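PDB 4QFO: ABC transporter periplasmic peptide-binding protein from Pseudoalteromonas, which probably binds dipeptides in the periplasm for delivery to an ABC transporter, here with a methionine-leucine dipeptide in its cleft. Local coordinates for residues 287-292 and 382-387; 292-297 and 429-434. All blocks are in the same frame, centred on the assembly; numbering follows the deposited sequence.

Contact 1: residues 287-292 and 382-387. With LEU (leucine), chain D.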
loop_
_atom_site.group_PDB
_atom_site.type_symbol
_atom_site.label_atom_id
_atom_site.label_comp_id
_atom_site.label_asym_id
_atom_site.label_seq_id
_atom_site.Cartn_x
_atom_site.Cartn_y
_atom_site.Cartn_z
ATOM N N GLU A 287 -17.007 -1.095 -1.849
ATOM C CA GLU A 287 -16.461 -1.502 -3.149
ATOM C C GLU A 287 -15.627 -2.780 -3.092
ATOM O O GLU A 287 -14.960 -3.057 -2.099
ATOM C CB GLU A 287 -15.600 -0.385 -3.756
ATOM C CG GLU A 287 -16.300 0.964 -3.935
ATOM C CD GLU A 287 -15.489 1.938 -4.789
ATOM O OE1 GLU A 287 -14.490 1.519 -5.431
ATOM O OE2 GLU A 287 -15.852 3.131 -4.812
ATOM N N THR A 288 -15.672 -3.551 -4.173
ATOM C CA THR A 288 -14.759 -4.669 -4.354
ATOM C C THR A 288 -13.351 -4.097 -4.413
ATOM O O THR A 288 -13.141 -2.980 -4.879
ATOM C CB THR A 288 -15.044 -5.439 -5.670
ATOM O OG1 THR A 288 -14.173 -6.570 -5.760
ATOM C CG2 THR A 288 -14.811 -4.550 -6.886
ATOM N N ASN A 289 -12.379 -4.856 -3.942
ATOM C CA ASN A 289 -11.020 -4.336 -3.882
ATOM C C ASN A 289 -10.010 -5.469 -3.777
ATOM O O ASN A 289 -10.258 -6.475 -3.112
ATOM C CB ASN A 289 -10.876 -3.357 -2.699
ATOM C CG ASN A 289 -9.457 -2.828 -2.541
ATOM O OD1 ASN A 289 -8.628 -3.454 -1.885
ATOM N ND2 ASN A 289 -9.176 -1.671 -3.145
ATOM N N LEU A 290 -8.885 -5.312 -4.462
ATOM C CA LEU A 290 -7.810 -6.290 -4.382
ATOM C C LEU A 290 -7.014 -6.064 -3.085
ATOM O O LEU A 290 -6.253 -5.094 -2.975
ATOM C CB LEU A 290 -6.878 -6.162 -5.597
ATOM C CG LEU A 290 -7.470 -6.333 -7.010
ATOM C CD1 LEU A 290 -6.494 -5.837 -8.055
ATOM C CD2 LEU A 290 -7.894 -7.767 -7.323
ATOM N N ASN A 291 -7.199 -6.943 -2.104
ATOM C CA ASN A 291 -6.415 -6.894 -0.869
ATOM C C ASN A 291 -6.345 -8.276 -0.273
ATOM O O ASN A 291 -7.033 -9.174 -0.739
ATOM C CB ASN A 291 -7.013 -5.913 0.163
ATOM C CG ASN A 291 -8.426 -6.288 0.565
ATOM O OD1 ASN A 291 -9.387 -5.957 -0.136
ATOM N ND2 ASN A 291 -8.565 -6.992 1.686
ATOM N N ILE A 292 -5.512 -8.429 0.755
ATOM C CA ILE A 292 -5.425 -9.648 1.551
ATOM C C ILE A 292 -5.032 -9.248 2.964
ATOM O O ILE A 292 -4.135 -8.436 3.149
ATOM C CB ILE A 292 -4.374 -10.651 0.992
ATOM C CG1 ILE A 292 -4.175 -11.839 1.945
ATOM C CG2 ILE A 292 -3.010 -9.963 0.742
ATOM C CD1 ILE A 292 -5.332 -12.865 1.974
ATOM N N SER A 382 -8.054 0.450 11.523
ATOM C CA SER A 382 -8.819 -0.364 10.605
ATOM C C SER A 382 -8.207 -0.278 9.194
ATOM O O SER A 382 -7.842 0.805 8.746
ATOM C CB SER A 382 -10.267 0.131 10.628
ATOM O OG SER A 382 -11.050 -0.481 9.630
ATOM N N ARG A 383 -8.041 -1.418 8.520
ATOM C CA ARG A 383 -7.579 -1.418 7.121
ATOM C C ARG A 383 -8.608 -2.117 6.224
ATOM O O ARG A 383 -9.498 -2.803 6.708
ATOM C CB ARG A 383 -6.213 -2.104 6.939
ATOM C CG ARG A 383 -5.180 -1.918 8.060
ATOM C CD ARG A 383 -4.794 -0.462 8.278
ATOM N NE ARG A 383 -4.202 0.153 7.095
ATOM C CZ ARG A 383 -4.568 1.340 6.608
ATOM N NH1 ARG A 383 -5.545 2.037 7.201
ATOM N NH2 ARG A 383 -3.954 1.833 5.534
ATOM N N ILE A 384 -8.483 -1.943 4.915
ATOM C CA ILE A 384 -9.409 -2.587 4.003
ATOM C C ILE A 384 -9.366 -4.090 4.233
ATOM O O ILE A 384 -10.402 -4.754 4.303
ATOM C CB ILE A 384 -9.080 -2.252 2.543
ATOM C CG1 ILE A 384 -9.237 -0.751 2.313
ATOM C CG2 ILE A 384 -9.991 -3.033 1.584
ATOM C CD1 ILE A 384 -8.469 -0.249 1.071
ATOM N N TYR A 385 -8.161 -4.618 4.403
ATOM C CA TYR A 385 -7.988 -6.055 4.509
ATOM C C TYR A 385 -8.357 -6.600 5.878
ATOM O O TYR A 385 -8.482 -7.811 6.050
ATOM C CB TYR A 385 -6.563 -6.468 4.117
ATOM C CG TYR A 385 -5.456 -5.619 4.708
ATOM C CD1 TYR A 385 -4.956 -5.878 5.978
ATOM C CD2 TYR A 385 -4.887 -4.578 3.980
ATOM C CE1 TYR A 385 -3.930 -5.123 6.510
ATOM C CE2 TYR A 385 -3.864 -3.810 4.502
ATOM C CZ TYR A 385 -3.392 -4.089 5.777
ATOM O OH TYR A 385 -2.372 -3.339 6.313
ATOM N N ASN A 386 -8.552 -5.705 6.843
ATOM C CA ASN A 386 -8.802 -6.104 8.232
ATOM C C ASN A 386 -9.337 -4.930 9.034
ATOM O O ASN A 386 -8.576 -4.060 9.452
ATOM C CB ASN A 386 -7.536 -6.662 8.908
ATOM C CG ASN A 386 -7.815 -7.239 10.307
ATOM O OD1 ASN A 386 -8.848 -6.951 10.930
ATOM N ND2 ASN A 386 -6.893 -8.062 10.796
ATOM N N PRO A 387 -10.664 -4.896 9.221
ATOM C CA PRO A 387 -11.340 -3.780 9.885
ATOM C C PRO A 387 -11.080 -3.723 11.392
ATOM O O PRO A 387 -11.347 -2.685 11.987
ATOM C CB PRO A 387 -12.824 -4.048 9.602
ATOM C CG PRO A 387 -12.907 -5.528 9.324
ATOM C CD PRO A 387 -11.615 -5.859 8.632
HETATM N N LEU D . 0.242 -0.692 2.769
HETATM C CA LEU D . -0.130 -1.202 4.074
HETATM C C LEU D . -1.400 -0.481 4.493
HETATM O O LEU D . -1.564 0.699 4.156
HETATM C CB LEU D . 0.979 -0.905 5.080
HETATM C CG LEU D . 2.049 -1.948 5.404
HETATM C CD1 LEU D . 2.288 -2.898 4.255
HETATM C CD2 LEU D . 3.343 -1.262 5.858
HETATM O OXT LEU D . -2.278 -1.037 5.170
#
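Tyr-385 leans on the start of strand 291-297 where a loop of the family 5 solute-binding fold reaches the dipeptide's carboxylate. Tyr-385 CB sits 3.3 Å from Ile-292 O and close to Asn-291 CB. CG lies between the backbone N and carbonyl carbon (chi1 45°), a torsion that turns the ring away from the strand and into the cleft. CG, CD1 and CD2 stay within 4.0 Å of Ile-292 O, whereas CE2 and CZ come up to OXT of the ligand leucine, to which OH finally hydrogen-bonds at 2.6 Å. Arg-383 CB rests over the centre of one ring face, 3.6 Å above the plane. Beyond it the arginine chain bends twice to bring its guanidinium edge-on to the same carboxylate: NE donates to OXT, NH2 to O, each at 3.0 Å. NH1 donates to Ser-382 O and forms a salt bridge with Glu-36. A methionine in place of Arg-383 would probably leave both the carboxylate and Glu-36 without their positive mate. Ile-384 turns toward the strand; its side chain crosses that of Asn-289 at about a right angle, and Ile-384 CG2 packs against the Asn-291 amide, 3.8 Å from Asn-291 CG.

Contact 2: residues 292-297 and 429-434. With MET (methionine), chain C; LEU (leucine), chain D.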
loop_
_atom_site.group_PDB
_atom_site.type_symbol
_atom_site.label_atom_id
_atom_site.label_comp_id
_atom_site.label_asym_id
_atom_site.label_seq_id
_atom_site.Cartn_x
_atom_site.Cartn_y
_atom_site.Cartn_z
ATOM N N ILE A 292 -5.512 -8.429 0.755
ATOM C CA ILE A 292 -5.425 -9.648 1.551
ATOM C C ILE A 292 -5.032 -9.248 2.964
ATOM O O ILE A 292 -4.135 -8.436 3.149
ATOM C CB ILE A 292 -4.374 -10.651 0.992
ATOM C CG1 ILE A 292 -4.175 -11.839 1.945
ATOM C CG2 ILE A 292 -3.010 -9.963 0.742
ATOM C CD1 ILE A 292 -5.332 -12.865 1.974
ATOM N N GLY A 293 -5.739 -9.778 3.955
ATOM C CA GLY A 293 -5.307 -9.679 5.334
ATOM C C GLY A 293 -4.772 -11.042 5.725
ATOM O O GLY A 293 -5.342 -12.061 5.331
ATOM N N TYR A 294 -3.685 -11.075 6.488
ATOM C CA TYR A 294 -3.036 -12.348 6.818
ATOM C C TYR A 294 -2.454 -12.391 8.241
ATOM O O TYR A 294 -2.427 -11.382 8.965
ATOM C CB TYR A 294 -1.937 -12.673 5.780
ATOM C CG TYR A 294 -0.920 -11.566 5.630
ATOM C CD1 TYR A 294 -0.048 -11.264 6.670
ATOM C CD2 TYR A 294 -0.841 -10.805 4.469
ATOM C CE1 TYR A 294 0.869 -10.248 6.561
ATOM C CE2 TYR A 294 0.086 -9.770 4.353
ATOM C CZ TYR A 294 0.931 -9.498 5.413
ATOM O OH TYR A 294 1.868 -8.491 5.346
ATOM N N TRP A 295 -2.007 -13.580 8.635
ATOM C CA TRP A 295 -1.343 -13.795 9.906
ATOM C C TRP A 295 0.060 -14.265 9.550
ATOM O O TRP A 295 0.236 -15.393 9.099
ATOM C CB TRP A 295 -2.063 -14.877 10.708
ATOM C CG TRP A 295 -1.539 -15.064 12.116
ATOM C CD1 TRP A 295 -0.858 -14.152 12.867
ATOM C CD2 TRP A 295 -1.660 -16.240 12.933
ATOM N NE1 TRP A 295 -0.551 -14.680 14.104
ATOM C CE2 TRP A 295 -1.031 -15.960 14.169
ATOM C CE3 TRP A 295 -2.246 -17.495 12.745
ATOM C CZ2 TRP A 295 -0.974 -16.891 15.210
ATOM C CZ3 TRP A 295 -2.186 -18.418 13.782
ATOM C CH2 TRP A 295 -1.559 -18.107 14.998
ATOM N N ALA A 296 1.047 -13.390 9.717
ATOM C CA ALA A 296 2.423 -13.711 9.347
ATOM C C ALA A 296 3.271 -14.129 10.551
ATOM O O ALA A 296 3.182 -13.527 11.631
ATOM C CB ALA A 296 3.064 -12.536 8.645
ATOM N N PHE A 297 4.114 -15.136 10.347
ATOM C CA PHE A 297 4.989 -15.633 11.406
ATOM C C PHE A 297 6.419 -15.165 11.185
ATOM O O PHE A 297 6.907 -15.172 10.056
ATOM C CB PHE A 297 4.998 -17.156 11.431
ATOM C CG PHE A 297 3.641 -17.783 11.582
ATOM C CD1 PHE A 297 3.015 -17.828 12.814
ATOM C CD2 PHE A 297 3.028 -18.387 10.506
ATOM C CE1 PHE A 297 1.785 -18.420 12.956
ATOM C CE2 PHE A 297 1.798 -18.993 10.645
ATOM C CZ PHE A 297 1.174 -19.006 11.865
ATOM N N VAL A 429 2.187 -11.504 13.470
ATOM C CA VAL A 429 1.535 -10.221 13.246
ATOM C C VAL A 429 0.366 -10.348 12.299
ATOM O O VAL A 429 0.433 -11.050 11.287
ATOM C CB VAL A 429 2.525 -9.153 12.684
ATOM C CG1 VAL A 429 3.200 -9.653 11.452
ATOM C CG2 VAL A 429 1.800 -7.825 12.396
ATOM N N LEU A 430 -0.706 -9.633 12.621
ATOM C CA LEU A 430 -1.853 -9.520 11.737
ATOM C C LEU A 430 -1.667 -8.306 10.837
ATOM O O LEU A 430 -1.916 -7.175 11.249
ATOM C CB LEU A 430 -3.142 -9.381 12.546
ATOM C CG LEU A 430 -3.516 -10.547 13.463
ATOM C CD1 LEU A 430 -4.691 -10.171 14.351
ATOM C CD2 LEU A 430 -3.833 -11.791 12.649
ATOM N N LEU A 431 -1.215 -8.543 9.611
ATOM C CA LEU A 431 -1.008 -7.461 8.657
ATOM C C LEU A 431 -1.728 -7.750 7.347
ATOM O O LEU A 431 -2.647 -8.565 7.304
ATOM C CB LEU A 431 0.484 -7.235 8.410
ATOM C CG LEU A 431 1.052 -5.910 8.920
ATOM C CD1 LEU A 431 2.520 -5.776 8.549
ATOM C CD2 LEU A 431 0.251 -4.735 8.379
ATOM N N GLY A 432 -1.313 -7.078 6.279
ATOM C CA GLY A 432 -1.943 -7.267 4.987
ATOM C C GLY A 432 -1.439 -6.337 3.903
ATOM O O GLY A 432 -0.409 -5.682 4.055
ATOM N N TRP A 433 -2.177 -6.284 2.801
ATOM C CA TRP A 433 -1.794 -5.489 1.648
ATOM C C TRP A 433 -3.046 -5.097 0.879
ATOM O O TRP A 433 -3.872 -5.947 0.568
ATOM C CB TRP A 433 -0.841 -6.294 0.766
ATOM C CG TRP A 433 -0.187 -5.549 -0.373
ATOM C CD1 TRP A 433 -0.500 -5.651 -1.696
ATOM C CD2 TRP A 433 0.899 -4.613 -0.292
ATOM N NE1 TRP A 433 0.318 -4.846 -2.443
ATOM C CE2 TRP A 433 1.184 -4.193 -1.610
ATOM C CE3 TRP A 433 1.646 -4.079 0.764
ATOM C CZ2 TRP A 433 2.188 -3.269 -1.903
ATOM C CZ3 TRP A 433 2.657 -3.178 0.469
ATOM C CH2 TRP A 433 2.915 -2.775 -0.851
ATOM N N ALA A 434 -3.215 -3.801 0.638
ATOM C CA ALA A 434 -4.213 -3.314 -0.312
ATOM C C ALA A 434 -3.437 -3.023 -1.581
ATOM O O ALA A 434 -2.564 -2.161 -1.590
ATOM C CB ALA A 434 -4.874 -2.067 0.193
HETATM N N MET C . 0.088 -1.186 -0.759
HETATM C CA MET C . -0.027 -0.313 0.404
HETATM C C MET C . -0.394 -1.066 1.670
HETATM O O MET C . -1.247 -1.951 1.658
HETATM C CB MET C . -1.081 0.768 0.156
HETATM C CG MET C . -0.523 1.972 -0.580
HETATM S SD MET C . -1.802 3.039 -1.299
HETATM C CE MET C . -3.204 2.708 -0.238
HETATM N N LEU D . 0.242 -0.692 2.769
HETATM C CA LEU D . -0.130 -1.202 4.074
HETATM C C LEU D . -1.400 -0.481 4.493
HETATM O O LEU D . -1.564 0.699 4.156
HETATM C CB LEU D . 0.979 -0.905 5.080
HETATM C CG LEU D . 2.049 -1.948 5.404
HETATM C CD1 LEU D . 2.288 -2.898 4.255
HETATM C CD2 LEU D . 3.343 -1.262 5.858
HETATM O OXT LEU D . -2.278 -1.037 5.170
HETATM O O HOH W 1 2.039 -6.696 3.376
#
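The Tyr-294 ring lies flat on the neighbouring strand, one face over the peptide between Leu-431 and Gly-432, with Gly-432 N 3.4 Å above its plane. A chi1 of 55° tips the ring back over that strand, where it runs beside Leu-431 and Tyr-294 CE1 touches Leu-431 CB at 3.6 Å. At the ring's edge, in plane, one water is hydrogen-bonded to Tyr-294 OH and donates to Gly-432 O. Trp-295, on the other side of the sheet, has Val-429 O at its indole edge and Phe-297 CE1 over one face, while its CD1 meets Leu-430 CD2 at 3.8 Å; helix 389-401 packs on both residues. Trp-433 offers a face to the amino N of the ligand methionine, 3.1 Å above the ring plane, and an edge to the ligand leucine's CD1.

Backbone bonds link Ile-292 with Trp-433, Tyr-294 with Leu-431 and Ala-296 with Val-429. The straightest, Tyr-294 N to Leu-431 O, is 2.8 Å long at 173°; its return bond is weak. Between two of these pairs, Gly-293 and Gly-432 bring their CA atoms to 4.2 Å; a side chain on Gly-432 would run into Ile-292 O. Ala-434 then pairs its N and O with the O and N of the ligand methionine, so this antiparallel ladder ends in the beta-like backbone recognition of peptide-binding proteins of this family.

Both contacts are buried and share Ile-292 on strand 291-297, but they use different parts of it. Contact 1 sets the strand's beginning and the turn before it against an irregular loop, with no hydrogen bond between the two segments, only packing; Arg-383 and Tyr-385 of the loop turn polar groups to the ligand's C-terminal carboxylate. Contact 2 is regular sheet, held by backbone bonds and side chains on both faces, and its strand 428-434 serves the ligand's N-terminal residue. They meet at Tyr-385, whose CE1 lies 3.3 Å from Gly-432 N, and at Asn-291, which packs on Trp-433 O. Loop 382-387 and strand 428-434, both packed against strand 291-297, each present groups to the same dipeptide.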